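Local coordinates for Serine/threonine-protein kinase Tel1 (Chaetomium thermophilum, PDB 6SKY) that probably phosphorylates serine or threonine followed by glutamine in target proteins, with ATP as donor, to signal DNA damage at the checkpoint, at residues R1468-L1473 / A1520-P1525; E1750-R1755 / Q1825-F1830; V2410-V2415 / T2443-L2448. One frame throughout, in Å; residues are numbered along the deposited sequence.

In the fold
The three contacts follow one another along the chain and share no helix. Contacts 2 and 3 lie on opposite sides of the chain's centre, with their centres about 86 Å apart, and all three are remote from the nucleotide site. Contact 1 is the most buried and joins the start of one helix to the chain leaving another; its chemistry is leucine and proline on a tyrosine ring. Contact 2, partly buried, sets a loop against the end of a helix, and indole meets backbone carbonyls. Contact 3, also partly buried, is the one contact between two helices, both in the FAT region, where leucine methyls pack on an exposed glutamate as well as on a buried asparagine and valine.

Contact 1. Residues R1468-L1473 / A1520-P1525; sequences RTPSFL and AAYDSP
R1468 approaches S1524 with its backbone and not with its long side chain, its N lying 4.4 Å from OG of S1524. That hydroxyl has its polar partner within its own stretch of loop, the backbone N of E1526. T1469 follows at the N-cap position of helix 1470-1487, where its side chain makes no capping bond; its O takes a weak bond from N of L1473. P1470, in the first turn, faces the other segment, and its CB sits at the edge of the Y1522 ring, 3.5 Å from OH of Y1522. The same hydroxyl is hydrogen-bonded to the backbone O of L1466, which ties the tyrosine to the chain just ahead of this helix. One turn of helix after T1469, L1473 comes over a face of the ring in a CH-pi contact: CD2 is 3.8 Å from the centroid of Y1522, and 29° off the ring normal. The two side chains reach out from opposite directions, and the anti placement of CG in L1473 (chi1 -174°) carries CD2 over the ring. The Y1522 ring also meets that of F1536, with planes about 35° apart, and touches F1527. In the solenoid this joins the beginning of helix 1470-1487 to the chain that leaves helix 1502-1521. The chemistry implies a division of labour within one tyrosine: its ring supplies apolar packing in a buried place, while its hydroxyl is satisfied by a backbone carbonyl.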
ATOM      1  N   ARG A1468      56.913 -36.554  31.481  1.00 81.43           N
ATOM      2  CA  ARG A1468      55.592 -37.158  31.440  1.00 81.43           C
ATOM      3  C   ARG A1468      54.484 -36.160  31.725  1.00 81.43           C
ATOM      4  O   ARG A1468      53.308 -36.509  31.594  1.00 81.43           O
ATOM      5  CB  ARG A1468      55.495 -38.307  32.447  1.00 81.43           C
ATOM      6  CG  ARG A1468      56.605 -39.325  32.350  1.00 81.43           C
ATOM      7  CD  ARG A1468      56.616 -40.209  33.578  1.00 81.43           C
ATOM      8  NE  ARG A1468      57.821 -41.026  33.655  1.00 81.43           N
ATOM      9  CZ  ARG A1468      58.155 -41.757  34.713  1.00 81.43           C
ATOM     10  NH1 ARG A1468      59.271 -42.474  34.702  1.00 81.43           N
ATOM     11  NH2 ARG A1468      57.375 -41.769  35.785  1.00 81.43           N
ATOM     12  N   THR A1469      54.830 -34.937  32.116  1.00 76.06           N
ATOM     13  CA  THR A1469      53.852 -33.914  32.484  1.00 76.06           C
ATOM     14  C   THR A1469      54.263 -32.597  31.844  1.00 76.06           C
ATOM     15  O   THR A1469      54.697 -31.663  32.526  1.00 76.06           O
ATOM     16  CB  THR A1469      53.754 -33.781  34.003  1.00 76.06           C
ATOM     17  OG1 THR A1469      53.863 -35.077  34.601  1.00 76.06           O
ATOM     18  CG2 THR A1469      52.422 -33.178  34.397  1.00 76.06           C
ATOM     19  N   PRO A1470      54.139 -32.488  30.521  1.00 72.95           N
ATOM     20  CA  PRO A1470      54.506 -31.231  29.861  1.00 72.95           C
ATOM     21  C   PRO A1470      53.534 -30.108  30.137  1.00 72.95           C
ATOM     22  O   PRO A1470      53.925 -28.939  30.055  1.00 72.95           O
ATOM     23  CB  PRO A1470      54.509 -31.609  28.379  1.00 72.95           C
ATOM     24  CG  PRO A1470      53.496 -32.676  28.288  1.00 72.95           C
ATOM     25  CD  PRO A1470      53.589 -33.463  29.567  1.00 72.95           C
ATOM     26  N   SER A1471      52.280 -30.422  30.462  1.00 68.85           N
ATOM     27  CA  SER A1471      51.306 -29.381  30.752  1.00 68.85           C
ATOM     28  C   SER A1471      51.622 -28.663  32.054  1.00 68.85           C
ATOM     29  O   SER A1471      51.347 -27.466  32.179  1.00 68.85           O
ATOM     30  CB  SER A1471      49.906 -29.981  30.803  1.00 68.85           C
ATOM     31  OG  SER A1471      49.647 -30.739  29.638  1.00 68.85           O
ATOM     32  N   PHE A1472      52.187 -29.370  33.034  1.00 63.57           N
ATOM     33  CA  PHE A1472      52.644 -28.702  34.246  1.00 63.57           C
ATOM     34  C   PHE A1472      53.873 -27.854  33.969  1.00 63.57           C
ATOM     35  O   PHE A1472      53.986 -26.730  34.469  1.00 63.57           O
ATOM     36  CB  PHE A1472      52.952 -29.724  35.338  1.00 63.57           C
ATOM     37  CG  PHE A1472      53.794 -29.177  36.451  1.00 63.57           C
ATOM     38  CD1 PHE A1472      53.218 -28.479  37.494  1.00 63.57           C
ATOM     39  CD2 PHE A1472      55.163 -29.353  36.451  1.00 63.57           C
ATOM     40  CE1 PHE A1472      53.988 -27.968  38.509  1.00 63.57           C
ATOM     41  CE2 PHE A1472      55.935 -28.843  37.461  1.00 63.57           C
ATOM     42  CZ  PHE A1472      55.348 -28.150  38.492  1.00 63.57           C
ATOM     43  N   LEU A1473      54.809 -28.388  33.188  1.00 62.31           N
ATOM     44  CA  LEU A1473      56.062 -27.689  32.959  1.00 62.31           C
ATOM     45  C   LEU A1473      55.861 -26.440  32.121  1.00 62.31           C
ATOM     46  O   LEU A1473      56.562 -25.450  32.325  1.00 62.31           O
ATOM     47  CB  LEU A1473      57.073 -28.617  32.295  1.00 62.31           C
ATOM     48  CG  LEU A1473      58.467 -28.018  32.147  1.00 62.31           C
ATOM     49  CD1 LEU A1473      58.967 -27.505  33.479  1.00 62.31           C
ATOM     50  CD2 LEU A1473      59.405 -29.047  31.601  1.00 62.31           C
ATOM     51  N   ALA A1520      64.736 -25.119  26.025  1.00 75.07           N
ATOM     52  CA  ALA A1520      65.025 -25.263  24.604  1.00 75.07           C
ATOM     53  C   ALA A1520      65.385 -26.700  24.271  1.00 75.07           C
ATOM     54  O   ALA A1520      65.036 -27.204  23.198  1.00 75.07           O
ATOM     55  CB  ALA A1520      66.152 -24.316  24.198  1.00 75.07           C
ATOM     56  N   ALA A1521      66.067 -27.381  25.185  1.00 76.55           N
ATOM     57  CA  ALA A1521      66.429 -28.777  24.995  1.00 76.55           C
ATOM     58  C   ALA A1521      65.330 -29.741  25.419  1.00 76.55           C
ATOM     59  O   ALA A1521      65.482 -30.951  25.225  1.00 76.55           O
ATOM     60  CB  ALA A1521      67.715 -29.092  25.763  1.00 76.55           C
ATOM     61  N   TYR A1522      64.234 -29.244  25.987  1.00 77.41           N
ATOM     62  CA  TYR A1522      63.158 -30.116  26.442  1.00 77.41           C
ATOM     63  C   TYR A1522      62.408 -30.709  25.259  1.00 77.41           C
ATOM     64  O   TYR A1522      62.201 -30.051  24.238  1.00 77.41           O
ATOM     65  CB  TYR A1522      62.190 -29.343  27.338  1.00 77.41           C
ATOM     66  CG  TYR A1522      61.022 -30.160  27.837  1.00 77.41           C
ATOM     67  CD1 TYR A1522      61.115 -30.891  29.008  1.00 77.41           C
ATOM     68  CD2 TYR A1522      59.824 -30.197  27.140  1.00 77.41           C
ATOM     69  CE1 TYR A1522      60.057 -31.637  29.464  1.00 77.41           C
ATOM     70  CE2 TYR A1522      58.762 -30.941  27.593  1.00 77.41           C
ATOM     71  CZ  TYR A1522      58.885 -31.656  28.755  1.00 77.41           C
ATOM     72  OH  TYR A1522      57.829 -32.401  29.210  1.00 77.41           O
ATOM     73  N   ASP A1523      61.995 -31.964  25.407  1.00 81.69           N
ATOM     74  CA  ASP A1523      61.180 -32.637  24.404  1.00 81.69           C
ATOM     75  C   ASP A1523      60.551 -33.851  25.060  1.00 81.69           C
ATOM     76  O   ASP A1523      61.240 -34.607  25.749  1.00 81.69           O
ATOM     77  CB  ASP A1523      62.010 -33.053  23.187  1.00 81.69           C
ATOM     78  CG  ASP A1523      61.157 -33.596  22.056  1.00 81.69           C
ATOM     79  OD1 ASP A1523      59.914 -33.566  22.171  1.00 81.69           O
ATOM     80  OD2 ASP A1523      61.732 -34.057  21.047  1.00 81.69           O
ATOM     81  N   SER A1524      59.256 -34.038  24.845  1.00 82.57           N
ATOM     82  CA  SER A1524      58.525 -35.062  25.564  1.00 82.57           C
ATOM     83  C   SER A1524      57.649 -35.864  24.619  1.00 82.57           C
ATOM     84  O   SER A1524      57.114 -35.322  23.648  1.00 82.57           O
ATOM     85  CB  SER A1524      57.649 -34.442  26.661  1.00 82.57           C
ATOM     86  OG  SER A1524      56.766 -35.397  27.218  1.00 82.57           O
ATOM     87  N   PRO A1525      57.489 -37.164  24.876  1.00 84.00           N
ATOM     88  CA  PRO A1525      56.508 -37.949  24.117  1.00 84.00           C
ATOM     89  C   PRO A1525      55.077 -37.679  24.531  1.00 84.00           C
ATOM     90  O   PRO A1525      54.155 -38.083  23.812  1.00 84.00           O
ATOM     91  CB  PRO A1525      56.904 -39.393  24.429  1.00 84.00           C
ATOM     92  CG  PRO A1525      57.498 -39.306  25.794  1.00 84.00           C
ATOM     93  CD  PRO A1525      58.230 -37.993  25.841  1.00 84.00           C
TER

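Contact 2. Residues E1750-R1755 / Q1825-F1830; sequences EVFSAR and QEWLNF
W1827 turns the edge of its indole toward two backbone carbonyls of the facing loop, so that O of V1751 and O of S1753 both lie in the ring plane. The polar member of this pair of approaches is a weak but nearly straight hydrogen bond, NE1 of W1827 to O of S1753 at 3.4 Å with an angle of 166°. Beside it, the carbon CZ2 of W1827 stands 3.3 Å from O of V1751. The turn of the loop is consistent with both oxygens facing one indole: F1752 is the centre of an inverse gamma turn, closed by a weak bond from N of S1753 to O of V1751. F1752 itself packs on helix 1815-1827, through L1820 and S1823, and its CD1 is 4.3 Å from CH2 of W1827. A leucine in place of W1827 would probably leave the carbonyl of S1753 without this donor and open a gap beside the turn and W1762, whose ring meets the indole edge-to-face. Further along, CB of A1754 touches CB of E1826 at 4.0 Å and also reaches the edge of the F1830 ring. R1755 bends at chi2 (-60°), which brings one face of its guanidinium under CZ of F1830, displaced toward the rim of the group; CZ of R1755 lies 3.6 Å from CZ of F1830. The two planes are 57° apart, a tilted meeting, and NH1 of R1755 forms a salt bridge with E1758.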
ATOM      1  N   GLU A1750      20.207 -15.423  61.749  1.00 58.90           N
ATOM      2  CA  GLU A1750      19.953 -16.772  61.265  1.00 58.90           C
ATOM      3  C   GLU A1750      19.941 -16.792  59.743  1.00 58.90           C
ATOM      4  O   GLU A1750      19.610 -15.799  59.104  1.00 58.90           O
ATOM      5  CB  GLU A1750      18.627 -17.302  61.825  1.00 58.90           C
ATOM      6  CG  GLU A1750      18.343 -18.775  61.536  1.00 58.90           C
ATOM      7  CD  GLU A1750      19.345 -19.718  62.184  1.00 58.90           C
ATOM      8  OE1 GLU A1750      20.115 -19.277  63.062  1.00 58.90           O
ATOM      9  OE2 GLU A1750      19.362 -20.910  61.815  1.00 58.90           O
ATOM     10  N   VAL A1751      20.307 -17.936  59.166  1.00 54.18           N
ATOM     11  CA  VAL A1751      20.434 -18.025  57.720  1.00 54.18           C
ATOM     12  C   VAL A1751      19.093 -18.327  57.064  1.00 54.18           C
ATOM     13  O   VAL A1751      18.769 -17.766  56.016  1.00 54.18           O
ATOM     14  CB  VAL A1751      21.503 -19.069  57.359  1.00 54.18           C
ATOM     15  CG1 VAL A1751      22.834 -18.633  57.906  1.00 54.18           C
ATOM     16  CG2 VAL A1751      21.146 -20.417  57.924  1.00 54.18           C
ATOM     17  N   PHE A1752      18.282 -19.190  57.671  1.00 54.79           N
ATOM     18  CA  PHE A1752      17.024 -19.604  57.063  1.00 54.79           C
ATOM     19  C   PHE A1752      15.905 -18.613  57.326  1.00 54.79           C
ATOM     20  O   PHE A1752      14.822 -19.006  57.764  1.00 54.79           O
ATOM     21  CB  PHE A1752      16.602 -20.975  57.585  1.00 54.79           C
ATOM     22  CG  PHE A1752      17.370 -22.109  56.997  1.00 54.79           C
ATOM     23  CD1 PHE A1752      17.253 -22.415  55.658  1.00 54.79           C
ATOM     24  CD2 PHE A1752      18.191 -22.884  57.784  1.00 54.79           C
ATOM     25  CE1 PHE A1752      17.953 -23.465  55.113  1.00 54.79           C
ATOM     26  CE2 PHE A1752      18.893 -23.934  57.244  1.00 54.79           C
ATOM     27  CZ  PHE A1752      18.774 -24.224  55.906  1.00 54.79           C
ATOM     28  N   SER A1753      16.133 -17.336  57.048  1.00 57.27           N
ATOM     29  CA  SER A1753      15.096 -16.342  57.272  1.00 57.27           C
ATOM     30  C   SER A1753      15.371 -15.147  56.380  1.00 57.27           C
ATOM     31  O   SER A1753      16.510 -14.895  55.989  1.00 57.27           O
ATOM     32  CB  SER A1753      15.028 -15.916  58.740  1.00 57.27           C
ATOM     33  OG  SER A1753      16.237 -15.309  59.150  1.00 57.27           O
ATOM     34  N   ALA A1754      14.310 -14.410  56.072  1.00 59.65           N
ATOM     35  CA  ALA A1754      14.426 -13.276  55.177  1.00 59.65           C
ATOM     36  C   ALA A1754      15.371 -12.230  55.762  1.00 59.65           C
ATOM     37  O   ALA A1754      15.820 -12.322  56.905  1.00 59.65           O
ATOM     38  CB  ALA A1754      13.056 -12.667  54.904  1.00 59.65           C
ATOM     39  N   ARG A1755      15.711 -11.250  54.929  1.00 63.09           N
ATOM     40  CA  ARG A1755      16.628 -10.166  55.271  1.00 63.09           C
ATOM     41  C   ARG A1755      18.046 -10.681  55.470  1.00 63.09           C
ATOM     42  O   ARG A1755      18.987  -9.888  55.570  1.00 63.09           O
ATOM     43  CB  ARG A1755      16.156  -9.416  56.519  1.00 63.09           C
ATOM     44  CG  ARG A1755      14.935  -8.563  56.278  1.00 63.09           C
ATOM     45  CD  ARG A1755      15.223  -7.515  55.226  1.00 63.09           C
ATOM     46  NE  ARG A1755      14.009  -7.056  54.566  1.00 63.09           N
ATOM     47  CZ  ARG A1755      13.988  -6.151  53.594  1.00 63.09           C
ATOM     48  NH1 ARG A1755      15.120  -5.604  53.174  1.00 63.09           N
ATOM     49  NH2 ARG A1755      12.837  -5.792  53.042  1.00 63.09           N
ATOM     50  N   GLN A1825       9.793 -18.993  49.905  1.00 52.35           N
ATOM     51  CA  GLN A1825       8.591 -18.181  49.771  1.00 52.35           C
ATOM     52  C   GLN A1825       8.832 -16.734  50.162  1.00 52.35           C
ATOM     53  O   GLN A1825       8.062 -15.860  49.758  1.00 52.35           O
ATOM     54  CB  GLN A1825       7.470 -18.762  50.620  1.00 52.35           C
ATOM     55  CG  GLN A1825       7.200 -20.220  50.369  1.00 52.35           C
ATOM     56  CD  GLN A1825       5.999 -20.710  51.136  1.00 52.35           C
ATOM     57  OE1 GLN A1825       5.196 -19.915  51.617  1.00 52.35           O
ATOM     58  NE2 GLN A1825       5.871 -22.025  51.262  1.00 52.35           N
ATOM     59  N   GLU A1826       9.875 -16.464  50.937  1.00 51.11           N
ATOM     60  CA  GLU A1826      10.250 -15.110  51.310  1.00 51.11           C
ATOM     61  C   GLU A1826      11.429 -14.581  50.516  1.00 51.11           C
ATOM     62  O   GLU A1826      11.506 -13.374  50.273  1.00 51.11           O
ATOM     63  CB  GLU A1826      10.593 -15.054  52.799  1.00 51.11           C
ATOM     64  CG  GLU A1826       9.442 -15.405  53.713  1.00 51.11           C
ATOM     65  CD  GLU A1826       8.483 -14.253  53.901  1.00 51.11           C
ATOM     66  OE1 GLU A1826       8.948 -13.098  53.953  1.00 51.11           O
ATOM     67  OE2 GLU A1826       7.263 -14.500  53.995  1.00 51.11           O
ATOM     68  N   TRP A1827      12.349 -15.458  50.117  1.00 45.62           N
ATOM     69  CA  TRP A1827      13.540 -15.027  49.397  1.00 45.62           C
ATOM     70  C   TRP A1827      13.252 -14.659  47.953  1.00 45.62           C
ATOM     71  O   TRP A1827      13.924 -13.785  47.401  1.00 45.62           O
ATOM     72  CB  TRP A1827      14.595 -16.121  49.428  1.00 45.62           C
ATOM     73  CG  TRP A1827      15.226 -16.307  50.739  1.00 45.62           C
ATOM     74  CD1 TRP A1827      15.290 -15.409  51.748  1.00 45.62           C
ATOM     75  CD2 TRP A1827      15.895 -17.478  51.197  1.00 45.62           C
ATOM     76  NE1 TRP A1827      15.960 -15.943  52.813  1.00 45.62           N
ATOM     77  CE2 TRP A1827      16.341 -17.219  52.497  1.00 45.62           C
ATOM     78  CE3 TRP A1827      16.156 -18.724  50.632  1.00 45.62           C
ATOM     79  CZ2 TRP A1827      17.032 -18.153  53.241  1.00 45.62           C
ATOM     80  CZ3 TRP A1827      16.840 -19.648  51.370  1.00 45.62           C
ATOM     81  CH2 TRP A1827      17.272 -19.361  52.659  1.00 45.62           C
ATOM     82  N   LEU A1828      12.289 -15.318  47.316  1.00 38.36           N
ATOM     83  CA  LEU A1828      12.023 -15.035  45.915  1.00 38.36           C
ATOM     84  C   LEU A1828      11.257 -13.740  45.718  1.00 38.36           C
ATOM     85  O   LEU A1828      11.330 -13.157  44.634  1.00 38.36           O
ATOM     86  CB  LEU A1828      11.264 -16.196  45.277  1.00 38.36           C
ATOM     87  CG  LEU A1828      12.041 -17.505  45.129  1.00 38.36           C
ATOM     88  CD1 LEU A1828      11.164 -18.566  44.532  1.00 38.36           C
ATOM     89  CD2 LEU A1828      13.282 -17.322  44.296  1.00 38.36           C
ATOM     90  N   ASN A1829      10.534 -13.275  46.729  1.00 46.85           N
ATOM     91  CA  ASN A1829       9.803 -12.013  46.653  1.00 46.85           C
ATOM     92  C   ASN A1829      10.612 -10.887  47.287  1.00 46.85           C
ATOM     93  O   ASN A1829      10.170 -10.224  48.216  1.00 46.85           O
ATOM     94  CB  ASN A1829       8.445 -12.155  47.329  1.00 46.85           C
ATOM     95  CG  ASN A1829       7.567 -13.180  46.658  1.00 46.85           C
ATOM     96  OD1 ASN A1829       7.336 -13.120  45.452  1.00 46.85           O
ATOM     97  ND2 ASN A1829       7.076 -14.135  47.432  1.00 46.85           N
ATOM     98  N   PHE A1830      11.817 -10.665  46.773  1.00 53.46           N
ATOM     99  CA  PHE A1830      12.782  -9.778  47.421  1.00 53.46           C
ATOM    100  C   PHE A1830      13.350  -8.797  46.406  1.00 53.46           C
ATOM    101  O   PHE A1830      14.320  -9.107  45.711  1.00 53.46           O
ATOM    102  CB  PHE A1830      13.892 -10.583  48.071  1.00 53.46           C
ATOM    103  CG  PHE A1830      14.356 -10.024  49.370  1.00 53.46           C
ATOM    104  CD1 PHE A1830      13.867 -10.519  50.560  1.00 53.46           C
ATOM    105  CD2 PHE A1830      15.277  -8.999  49.405  1.00 53.46           C
ATOM    106  CE1 PHE A1830      14.290 -10.010  51.757  1.00 53.46           C
ATOM    107  CE2 PHE A1830      15.704  -8.483  50.600  1.00 53.46           C
ATOM    108  CZ  PHE A1830      15.210  -8.990  51.778  1.00 53.46           C
TER

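Contact 3. Residues V2410-V2415 / T2443-L2448; sequences VANEVV and TLFQKL
L2444, in the first turn of helix 2444-2459, points at the facing helix and meets two consecutive residues there with one methyl. Its CD2 lies 3.9 Å from CB of N2412 and also against OE2 of E2413, whose side chain starts away from the contact, bends at chi2 (-53°) and then crosses the leucine at about a right angle. The anti placement of CG relative to the backbone N carries CD2 of L2444 to N2412 and E2413. F2445 comes next and turns its edge to the amide of N2412: OD1 of N2412 is 4.0 Å from CD2 of F2445, near the ring plane, with amide and ring turned 46° from each other. This buried amide is fixed from outside the pair, since NE1 of W2402 donates a hydrogen bond to OD1 of N2412, and ND2 of N2412 donates one to O of S2406. The indole of W2402 also meets the F2445 ring edge-to-face, so one tryptophan of helix 2394-2404 touches both partners and probably helps to set their orientation. One turn beyond L2444, L2448 sets CD1 between the backbone and a side chain, 3.7 Å from O of N2412 and 4.0 Å from CG1 of V2415. The axes of these short segments approach to 10.1 Å and run 29° from parallel, joining two helices of the FAT region. Between the two segments the contact is van der Waals packing, in which leucine methyls also lie against oxygens; the polar group of N2412 is answered by W2402 and S2406, which implies that the asparagine links this helix pair to the preceding helix and loop.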
ATOM      1  N   VAL A2410      15.003 -24.443 -35.971  1.00 49.82           N
ATOM      2  CA  VAL A2410      15.659 -23.167 -35.717  1.00 49.82           C
ATOM      3  C   VAL A2410      16.204 -23.117 -34.294  1.00 49.82           C
ATOM      4  O   VAL A2410      17.342 -22.677 -34.056  1.00 49.82           O
ATOM      5  CB  VAL A2410      14.670 -22.026 -36.007  1.00 49.82           C
ATOM      6  CG1 VAL A2410      14.750 -20.952 -34.954  1.00 49.82           C
ATOM      7  CG2 VAL A2410      14.930 -21.455 -37.387  1.00 49.82           C
ATOM      8  N   ALA A2411      15.409 -23.583 -33.330  1.00 45.23           N
ATOM      9  CA  ALA A2411      15.878 -23.663 -31.955  1.00 45.23           C
ATOM     10  C   ALA A2411      17.087 -24.571 -31.849  1.00 45.23           C
ATOM     11  O   ALA A2411      18.049 -24.259 -31.141  1.00 45.23           O
ATOM     12  CB  ALA A2411      14.757 -24.157 -31.049  1.00 45.23           C
ATOM     13  N   ASN A2412      17.067 -25.693 -32.561  1.00 43.96           N
ATOM     14  CA  ASN A2412      18.185 -26.616 -32.481  1.00 43.96           C
ATOM     15  C   ASN A2412      19.432 -26.048 -33.135  1.00 43.96           C
ATOM     16  O   ASN A2412      20.538 -26.318 -32.670  1.00 43.96           O
ATOM     17  CB  ASN A2412      17.802 -27.951 -33.098  1.00 43.96           C
ATOM     18  CG  ASN A2412      16.691 -28.626 -32.342  1.00 43.96           C
ATOM     19  OD1 ASN A2412      16.615 -28.527 -31.125  1.00 43.96           O
ATOM     20  ND2 ASN A2412      15.813 -29.305 -33.058  1.00 43.96           N
ATOM     21  N   GLU A2413      19.291 -25.232 -34.179  1.00 43.88           N
ATOM     22  CA  GLU A2413      20.478 -24.602 -34.749  1.00 43.88           C
ATOM     23  C   GLU A2413      21.087 -23.594 -33.787  1.00 43.88           C
ATOM     24  O   GLU A2413      22.313 -23.557 -33.611  1.00 43.88           O
ATOM     25  CB  GLU A2413      20.145 -23.930 -36.076  1.00 43.88           C
ATOM     26  CG  GLU A2413      19.703 -24.890 -37.154  1.00 43.88           C
ATOM     27  CD  GLU A2413      20.676 -26.030 -37.369  1.00 43.88           C
ATOM     28  OE1 GLU A2413      21.899 -25.806 -37.251  1.00 43.88           O
ATOM     29  OE2 GLU A2413      20.216 -27.153 -37.655  1.00 43.88           O
ATOM     30  N   VAL A2414      20.255 -22.774 -33.144  1.00 38.51           N
ATOM     31  CA  VAL A2414      20.795 -21.808 -32.189  1.00 38.51           C
ATOM     32  C   VAL A2414      21.469 -22.523 -31.023  1.00 38.51           C
ATOM     33  O   VAL A2414      22.558 -22.133 -30.573  1.00 38.51           O
ATOM     34  CB  VAL A2414      19.691 -20.859 -31.703  1.00 38.51           C
ATOM     35  CG1 VAL A2414      20.253 -19.881 -30.715  1.00 38.51           C
ATOM     36  CG2 VAL A2414      19.096 -20.132 -32.864  1.00 38.51           C
ATOM     37  N   VAL A2415      20.834 -23.578 -30.515  1.00 34.99           N
ATOM     38  CA  VAL A2415      21.411 -24.317 -29.400  1.00 34.99           C
ATOM     39  C   VAL A2415      22.715 -24.968 -29.815  1.00 34.99           C
ATOM     40  O   VAL A2415      23.699 -24.941 -29.073  1.00 34.99           O
ATOM     41  CB  VAL A2415      20.411 -25.352 -28.871  1.00 34.99           C
ATOM     42  CG1 VAL A2415      21.092 -26.261 -27.898  1.00 34.99           C
ATOM     43  CG2 VAL A2415      19.256 -24.658 -28.212  1.00 34.99           C
ATOM     44  N   THR A2443      18.250 -37.577 -34.691  1.00 48.79           N
ATOM     45  CA  THR A2443      17.879 -36.191 -34.899  1.00 48.79           C
ATOM     46  C   THR A2443      18.980 -35.275 -34.377  1.00 48.79           C
ATOM     47  O   THR A2443      19.928 -35.715 -33.727  1.00 48.79           O
ATOM     48  CB  THR A2443      16.563 -35.883 -34.195  1.00 48.79           C
ATOM     49  OG1 THR A2443      15.781 -37.077 -34.117  1.00 48.79           O
ATOM     50  CG2 THR A2443      15.783 -34.843 -34.966  1.00 48.79           C
ATOM     51  N   LEU A2444      18.858 -33.982 -34.673  1.00 41.45           N
ATOM     52  CA  LEU A2444      19.814 -33.030 -34.124  1.00 41.45           C
ATOM     53  C   LEU A2444      19.571 -32.808 -32.640  1.00 41.45           C
ATOM     54  O   LEU A2444      20.522 -32.661 -31.864  1.00 41.45           O
ATOM     55  CB  LEU A2444      19.746 -31.710 -34.885  1.00 41.45           C
ATOM     56  CG  LEU A2444      20.719 -30.628 -34.418  1.00 41.45           C
ATOM     57  CD1 LEU A2444      22.136 -31.144 -34.420  1.00 41.45           C
ATOM     58  CD2 LEU A2444      20.608 -29.416 -35.292  1.00 41.45           C
ATOM     59  N   PHE A2445      18.307 -32.787 -32.228  1.00 37.66           N
ATOM     60  CA  PHE A2445      18.000 -32.644 -30.813  1.00 37.66           C
ATOM     61  C   PHE A2445      18.664 -33.738 -29.998  1.00 37.66           C
ATOM     62  O   PHE A2445      19.210 -33.475 -28.925  1.00 37.66           O
ATOM     63  CB  PHE A2445      16.494 -32.665 -30.598  1.00 37.66           C
ATOM     64  CG  PHE A2445      16.092 -32.640 -29.159  1.00 37.66           C
ATOM     65  CD1 PHE A2445      15.709 -33.790 -28.519  1.00 37.66           C
ATOM     66  CD2 PHE A2445      16.090 -31.467 -28.452  1.00 37.66           C
ATOM     67  CE1 PHE A2445      15.342 -33.768 -27.207  1.00 37.66           C
ATOM     68  CE2 PHE A2445      15.719 -31.449 -27.140  1.00 37.66           C
ATOM     69  CZ  PHE A2445      15.350 -32.599 -26.521  1.00 37.66           C
ATOM     70  N   GLN A2446      18.653 -34.971 -30.498  1.00 39.28           N
ATOM     71  CA  GLN A2446      19.264 -36.051 -29.741  1.00 39.28           C
ATOM     72  C   GLN A2446      20.781 -35.992 -29.799  1.00 39.28           C
ATOM     73  O   GLN A2446      21.445 -36.338 -28.822  1.00 39.28           O
ATOM     74  CB  GLN A2446      18.761 -37.400 -30.234  1.00 39.28           C
ATOM     75  CG  GLN A2446      17.283 -37.597 -30.045  1.00 39.28           C
ATOM     76  CD  GLN A2446      16.872 -37.566 -28.596  1.00 39.28           C
ATOM     77  OE1 GLN A2446      15.740 -37.230 -28.271  1.00 39.28           O
ATOM     78  NE2 GLN A2446      17.785 -37.933 -27.714  1.00 39.28           N
ATOM     79  N   LYS A2447      21.352 -35.538 -30.907  1.00 40.07           N
ATOM     80  CA  LYS A2447      22.801 -35.423 -30.960  1.00 40.07           C
ATOM     81  C   LYS A2447      23.310 -34.324 -30.045  1.00 40.07           C
ATOM     82  O   LYS A2447      24.461 -34.375 -29.605  1.00 40.07           O
ATOM     83  CB  LYS A2447      23.259 -35.180 -32.392  1.00 40.07           C
ATOM     84  CG  LYS A2447      23.047 -36.372 -33.285  1.00 40.07           C
ATOM     85  CD  LYS A2447      23.591 -36.127 -34.668  1.00 40.07           C
ATOM     86  CE  LYS A2447      23.643 -37.417 -35.462  1.00 40.07           C
ATOM     87  NZ  LYS A2447      24.339 -37.234 -36.761  1.00 40.07           N
ATOM     88  N   LEU A2448      22.478 -33.329 -29.747  1.00 35.04           N
ATOM     89  CA  LEU A2448      22.865 -32.313 -28.775  1.00 35.04           C
ATOM     90  C   LEU A2448      22.612 -32.781 -27.352  1.00 35.04           C
ATOM     91  O   LEU A2448      23.433 -32.544 -26.462  1.00 35.04           O
ATOM     92  CB  LEU A2448      22.110 -31.017 -29.039  1.00 35.04           C
ATOM     93  CG  LEU A2448      22.330 -30.331 -30.379  1.00 35.04           C
ATOM     94  CD1 LEU A2448      21.288 -29.272 -30.580  1.00 35.04           C
ATOM     95  CD2 LEU A2448      23.697 -29.725 -30.419  1.00 35.04           C
TER